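Local coordinates for RagB/SusD domain protein (Flavobacterium johnsoniae, PDB 5J5U) that probably binds chitin or its oligosaccharides as a SusD homologue at the outer membrane, within a locus that enables conversion of recalcitrant chitin, at residues S336-R350 and E399-Y411. Sequence-based numbering, arbitrary orientation.
Sequences SYSESQLLLAEAAYR and EKEQIGTQLWITY
Y411 gives its hydroxyl proton to E339, OH to OE2 2.8 Å, joining the antiparallel helices 337-349 and 399-410 at one end. The donor sits above the carboxylate plane, which stands 83° to the ring, and OE2 also takes a salt bridge from R191. E339 N is itself satisfied by S336 OG (2.9 Å), and S336 N in turn gives E339 OE1 a long, weak bond (3.5 Å), completing a capping box. With an alanine at E339, the Y411 hydroxyl and R191 would probably lose their common acceptor, and the capping box its return bond. Beside it, S338 OG and T410 OG1 lie 2.8 Å apart, and G364 O accepts from S338 OG. The middle is apolar: L342 CB packs on L407 CD2 (3.7 Å), while I403 lays CD1 against A345 CB (3.8 Å). At the far end E399 CB rests over a face of the Y349 ring. R350 grips E346 OE2 side-on through NE and NH2 (3.0 Å from NH2); K400 NZ comes over a guanidinium face, and E346 and E198 probably offset the two positive charges. Thus E339 alone ties the helices through a carboxylate, while E346 joins R350 to R424 of helix 415-425.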
loop_
_atom_site.group_PDB
_atom_site.type_symbol
_atom_site.label_atom_id
_atom_site.label_comp_id
_atom_site.label_asym_id
_atom_site.label_seq_id
_atom_site.Cartn_x
_atom_site.Cartn_y
_atom_site.Cartn_z
ATOM N N SER A 336 -0.491 6.492 -6.674
ATOM C CA SER A 336 0.181 7.775 -6.773
ATOM C C SER A 336 0.988 7.947 -8.049
ATOM O O SER A 336 1.337 6.968 -8.719
ATOM C CB SER A 336 1.099 7.970 -5.567
ATOM O OG SER A 336 2.234 7.132 -5.659
ATOM N N TYR A 337 1.271 9.207 -8.376
ATOM C CA TYR A 337 2.113 9.543 -9.520
ATOM C C TYR A 337 3.564 9.174 -9.216
ATOM O O TYR A 337 4.302 8.648 -10.070
ATOM C CB TYR A 337 1.997 11.035 -9.852
ATOM C CG TYR A 337 2.944 11.484 -10.949
ATOM C CD1 TYR A 337 2.827 10.980 -12.234
ATOM C CD2 TYR A 337 3.944 12.411 -10.700
ATOM C CE1 TYR A 337 3.676 11.374 -13.239
ATOM C CE2 TYR A 337 4.807 12.820 -11.711
ATOM C CZ TYR A 337 4.662 12.292 -12.978
ATOM O OH TYR A 337 5.503 12.671 -13.997
ATOM N N SER A 338 3.955 9.421 -7.972
ATOM C CA SER A 338 5.274 9.031 -7.498
ATOM C C SER A 338 5.488 7.539 -7.740
ATOM O O SER A 338 6.501 7.130 -8.312
ATOM C CB SER A 338 5.438 9.369 -6.014
ATOM O OG SER A 338 6.645 8.825 -5.500
ATOM N N GLU A 339 4.519 6.732 -7.315
ATOM C CA GLU A 339 4.581 5.285 -7.538
ATOM C C GLU A 339 4.758 4.929 -9.021
ATOM O O GLU A 339 5.634 4.150 -9.357
ATOM C CB GLU A 339 3.323 4.600 -6.980
ATOM C CG GLU A 339 3.022 3.264 -7.624
ATOM C CD GLU A 339 1.787 2.603 -7.051
ATOM O OE1 GLU A 339 0.956 3.334 -6.464
ATOM O OE2 GLU A 339 1.646 1.361 -7.206
ATOM N N SER A 340 3.928 5.496 -9.895
ATOM C CA SER A 340 3.975 5.157 -11.320
ATOM C C SER A 340 5.339 5.485 -11.897
ATOM O O SER A 340 5.881 4.719 -12.695
ATOM C CB SER A 340 2.878 5.886 -12.112
ATOM O OG SER A 340 3.081 7.291 -12.144
ATOM N N GLN A 341 5.912 6.610 -11.474
ATOM C CA GLN A 341 7.218 7.004 -11.997
ATOM C C GLN A 341 8.330 6.104 -11.465
ATOM O O GLN A 341 9.282 5.792 -12.181
ATOM C CB GLN A 341 7.520 8.470 -11.660
ATOM C CG GLN A 341 6.577 9.466 -12.324
ATOM C CD GLN A 341 6.409 9.178 -13.806
ATOM O OE1 GLN A 341 7.284 9.494 -14.606
ATOM N NE2 GLN A 341 5.281 8.576 -14.176
ATOM N N LEU A 342 8.210 5.668 -10.218
ATOM C CA LEU A 342 9.238 4.797 -9.641
ATOM C C LEU A 342 9.169 3.379 -10.256
ATOM O O LEU A 342 10.191 2.747 -10.544
ATOM C CB LEU A 342 9.100 4.759 -8.115
ATOM C CG LEU A 342 9.521 6.039 -7.377
ATOM C CD1 LEU A 342 9.235 5.975 -5.879
ATOM C CD2 LEU A 342 10.984 6.335 -7.598
ATOM N N LEU A 343 7.955 2.911 -10.522
ATOM C CA LEU A 343 7.761 1.642 -11.219
ATOM C C LEU A 343 8.309 1.729 -12.640
ATOM O O LEU A 343 8.983 0.816 -13.100
ATOM C CB LEU A 343 6.273 1.264 -11.251
ATOM C CG LEU A 343 5.623 0.934 -9.906
ATOM C CD1 LEU A 343 4.124 0.815 -10.032
ATOM C CD2 LEU A 343 6.239 -0.338 -9.309
ATOM N N LEU A 344 8.051 2.846 -13.323
ATOM C CA LEU A 344 8.617 3.033 -14.658
ATOM C C LEU A 344 10.152 3.095 -14.609
ATOM O O LEU A 344 10.808 2.618 -15.530
ATOM C CB LEU A 344 8.044 4.288 -15.323
ATOM C CG LEU A 344 6.610 4.013 -15.808
ATOM C CD1 LEU A 344 5.937 5.248 -16.396
ATOM C CD2 LEU A 344 6.547 2.810 -16.771
ATOM N N ALA A 345 10.723 3.639 -13.531
ATOM C CA ALA A 345 12.182 3.584 -13.356
ATOM C C ALA A 345 12.652 2.132 -13.345
ATOM O O ALA A 345 13.609 1.772 -14.056
ATOM C CB ALA A 345 12.617 4.293 -12.066
ATOM N N GLU A 346 11.975 1.289 -12.555
ATOM C CA GLU A 346 12.385 -0.113 -12.499
ATOM C C GLU A 346 12.200 -0.850 -13.835
ATOM O O GLU A 346 13.080 -1.601 -14.258
ATOM C CB GLU A 346 11.641 -0.872 -11.396
ATOM C CG GLU A 346 12.040 -2.354 -11.352
ATOM C CD GLU A 346 11.347 -3.161 -10.256
ATOM O OE1 GLU A 346 10.440 -2.631 -9.581
ATOM O OE2 GLU A 346 11.705 -4.340 -10.092
ATOM N N ALA A 347 11.073 -0.639 -14.504
ATOM C CA ALA A 347 10.853 -1.268 -15.805
ATOM C C ALA A 347 11.901 -0.794 -16.841
ATOM O O ALA A 347 12.378 -1.581 -17.659
ATOM C CB ALA A 347 9.444 -0.992 -16.298
ATOM N N ALA A 348 12.238 0.493 -16.799
ATOM C CA ALA A 348 13.263 1.058 -17.668
ATOM C C ALA A 348 14.588 0.358 -17.459
ATOM O O ALA A 348 15.232 -0.047 -18.421
ATOM C CB ALA A 348 13.427 2.549 -17.409
ATOM N N TYR A 349 14.982 0.213 -16.193
ATOM C CA TYR A 349 16.236 -0.449 -15.853
ATOM C C TYR A 349 16.288 -1.889 -16.338
ATOM O O TYR A 349 17.363 -2.463 -16.489
ATOM C CB TYR A 349 16.457 -0.423 -14.342
ATOM C CG TYR A 349 17.609 -1.282 -13.887
ATOM C CD1 TYR A 349 18.914 -0.839 -14.002
ATOM C CD2 TYR A 349 17.392 -2.541 -13.357
ATOM C CE1 TYR A 349 19.972 -1.627 -13.599
ATOM C CE2 TYR A 349 18.444 -3.333 -12.951
ATOM C CZ TYR A 349 19.731 -2.865 -13.074
ATOM O OH TYR A 349 20.782 -3.645 -12.669
ATOM N N ARG A 350 15.119 -2.477 -16.553
ATOM C CA ARG A 350 15.020 -3.833 -17.072
ATOM C C ARG A 350 14.921 -3.854 -18.595
ATOM O O ARG A 350 14.876 -4.916 -19.207
ATOM C CB ARG A 350 13.813 -4.546 -16.463
ATOM C CG ARG A 350 13.937 -4.836 -14.977
ATOM C CD ARG A 350 12.590 -5.246 -14.409
ATOM N NE ARG A 350 12.660 -5.506 -12.977
ATOM C CZ ARG A 350 12.820 -6.711 -12.457
ATOM N NH1 ARG A 350 12.932 -7.761 -13.262
ATOM N NH2 ARG A 350 12.860 -6.864 -11.141
ATOM N N GLU A 399 20.381 0.352 -8.492
ATOM C CA GLU A 399 19.093 0.856 -8.984
ATOM C C GLU A 399 17.924 0.241 -8.224
ATOM O O GLU A 399 17.063 0.947 -7.731
ATOM C CB GLU A 399 18.930 0.590 -10.486
ATOM C CG GLU A 399 19.887 1.360 -11.374
ATOM C CD GLU A 399 21.198 0.629 -11.614
ATOM O OE1 GLU A 399 21.703 -0.017 -10.678
ATOM O OE2 GLU A 399 21.717 0.690 -12.747
ATOM N N LYS A 400 17.899 -1.079 -8.151
ATOM C CA LYS A 400 16.822 -1.796 -7.483
ATOM C C LYS A 400 16.723 -1.444 -5.992
ATOM O O LYS A 400 15.618 -1.298 -5.453
ATOM C CB LYS A 400 17.007 -3.307 -7.688
ATOM C CG LYS A 400 16.735 -3.733 -9.140
ATOM C CD LYS A 400 16.840 -5.234 -9.321
ATOM C CE LYS A 400 16.336 -5.677 -10.686
ATOM N NZ LYS A 400 16.497 -7.144 -10.850
ATOM N N GLU A 401 17.870 -1.293 -5.334
ATOM C CA GLU A 401 17.888 -0.912 -3.928
ATOM C C GLU A 401 17.290 0.470 -3.721
ATOM O O GLU A 401 16.432 0.676 -2.842
ATOM C CB GLU A 401 19.316 -0.940 -3.387
ATOM C CG GLU A 401 19.424 -0.488 -1.947
ATOM C CD GLU A 401 20.832 -0.590 -1.408
ATOM O OE1 GLU A 401 21.725 -1.020 -2.162
ATOM O OE2 GLU A 401 21.051 -0.221 -0.236
ATOM N N GLN A 402 17.716 1.394 -4.578
ATOM C CA GLN A 402 17.288 2.790 -4.515
ATOM C C GLN A 402 15.803 2.944 -4.832
ATOM O O GLN A 402 15.092 3.707 -4.162
ATOM C CB GLN A 402 18.125 3.642 -5.478
ATOM C CG GLN A 402 19.533 3.882 -4.991
ATOM C CD GLN A 402 20.414 4.596 -6.012
ATOM O OE1 GLN A 402 21.124 3.963 -6.794
ATOM N NE2 GLN A 402 20.384 5.924 -5.988
ATOM N N ILE A 403 15.345 2.195 -5.838
ATOM C CA ILE A 403 13.954 2.234 -6.299
ATOM C C ILE A 403 13.006 1.621 -5.260
ATOM O O ILE A 403 11.939 2.179 -4.965
ATOM C CB ILE A 403 13.788 1.493 -7.663
ATOM C CG1 ILE A 403 14.491 2.266 -8.776
ATOM C CG2 ILE A 403 12.307 1.327 -8.031
ATOM C CD1 ILE A 403 14.465 1.571 -10.094
ATOM N N GLY A 404 13.411 0.477 -4.714
ATOM C CA GLY A 404 12.664 -0.171 -3.652
ATOM C C GLY A 404 12.528 0.711 -2.426
ATOM O O GLY A 404 11.430 0.836 -1.868
ATOM N N THR A 405 13.637 1.338 -2.027
ATOM C CA THR A 405 13.646 2.219 -0.861
ATOM C C THR A 405 12.737 3.434 -1.072
ATOM O O THR A 405 11.935 3.820 -0.179
ATOM C CB THR A 405 15.082 2.679 -0.543
ATOM O OG1 THR A 405 15.949 1.539 -0.510
ATOM C CG2 THR A 405 15.145 3.404 0.799
ATOM N N GLN A 406 12.830 4.025 -2.261
ATOM C CA GLN A 406 11.972 5.161 -2.569
ATOM C C GLN A 406 10.483 4.760 -2.572
ATOM O O GLN A 406 9.644 5.480 -2.038
ATOM C CB GLN A 406 12.363 5.796 -3.912
ATOM C CG GLN A 406 13.653 6.578 -3.857
ATOM C CD GLN A 406 13.627 7.688 -2.820
ATOM O OE1 GLN A 406 12.575 8.260 -2.518
ATOM N NE2 GLN A 406 14.786 7.981 -2.250
ATOM N N LEU A 407 10.151 3.626 -3.183
ATOM C CA LEU A 407 8.761 3.157 -3.170
ATOM C C LEU A 407 8.272 2.901 -1.738
ATOM O O LEU A 407 7.148 3.215 -1.377
ATOM C CB LEU A 407 8.615 1.876 -4.008
ATOM C CG LEU A 407 8.501 2.049 -5.524
ATOM C CD1 LEU A 407 8.882 0.759 -6.232
ATOM C CD2 LEU A 407 7.104 2.485 -5.917
ATOM N N TRP A 408 9.153 2.331 -0.936
ATOM C CA TRP A 408 8.888 2.055 0.464
ATOM C C TRP A 408 8.564 3.359 1.196
ATOM O O TRP A 408 7.722 3.384 2.108
ATOM C CB TRP A 408 10.098 1.324 1.075
ATOM C CG TRP A 408 10.034 1.116 2.538
ATOM C CD1 TRP A 408 9.199 0.269 3.208
ATOM C CD2 TRP A 408 10.854 1.740 3.531
ATOM N NE1 TRP A 408 9.435 0.341 4.560
ATOM C CE2 TRP A 408 10.452 1.233 4.784
ATOM C CE3 TRP A 408 11.899 2.673 3.484
ATOM C CZ2 TRP A 408 11.052 1.632 5.977
ATOM C CZ3 TRP A 408 12.491 3.067 4.666
ATOM C CH2 TRP A 408 12.077 2.541 5.896
ATOM N N ILE A 409 9.196 4.452 0.764
ATOM C CA ILE A 409 8.881 5.755 1.349
ATOM C C ILE A 409 7.563 6.281 0.786
ATOM O O ILE A 409 6.713 6.784 1.516
ATOM C CB ILE A 409 10.020 6.771 1.120
ATOM C CG1 ILE A 409 11.265 6.312 1.892
ATOM C CG2 ILE A 409 9.605 8.157 1.599
ATOM C CD1 ILE A 409 12.476 7.196 1.732
ATOM N N THR A 410 7.379 6.109 -0.509
ATOM C CA THR A 410 6.178 6.550 -1.200
ATOM C C THR A 410 4.924 5.829 -0.689
ATOM O O THR A 410 3.849 6.442 -0.598
ATOM C CB THR A 410 6.357 6.347 -2.727
ATOM O OG1 THR A 410 7.243 7.363 -3.219
ATOM C CG2 THR A 410 5.048 6.446 -3.475
ATOM N N TYR A 411 5.075 4.555 -0.309
ATOM C CA TYR A 411 3.965 3.750 0.194
ATOM C C TYR A 411 3.702 3.919 1.668
ATOM O O TYR A 411 2.960 3.127 2.254
ATOM C CB TYR A 411 4.211 2.270 -0.067
ATOM C CG TYR A 411 4.054 1.841 -1.504
ATOM C CD1 TYR A 411 2.987 2.285 -2.282
ATOM C CD2 TYR A 411 4.988 1.017 -2.088
ATOM C CE1 TYR A 411 2.854 1.894 -3.612
ATOM C CE2 TYR A 411 4.862 0.607 -3.398
ATOM C CZ TYR A 411 3.805 1.047 -4.160
ATOM O OH TYR A 411 3.712 0.623 -5.472
#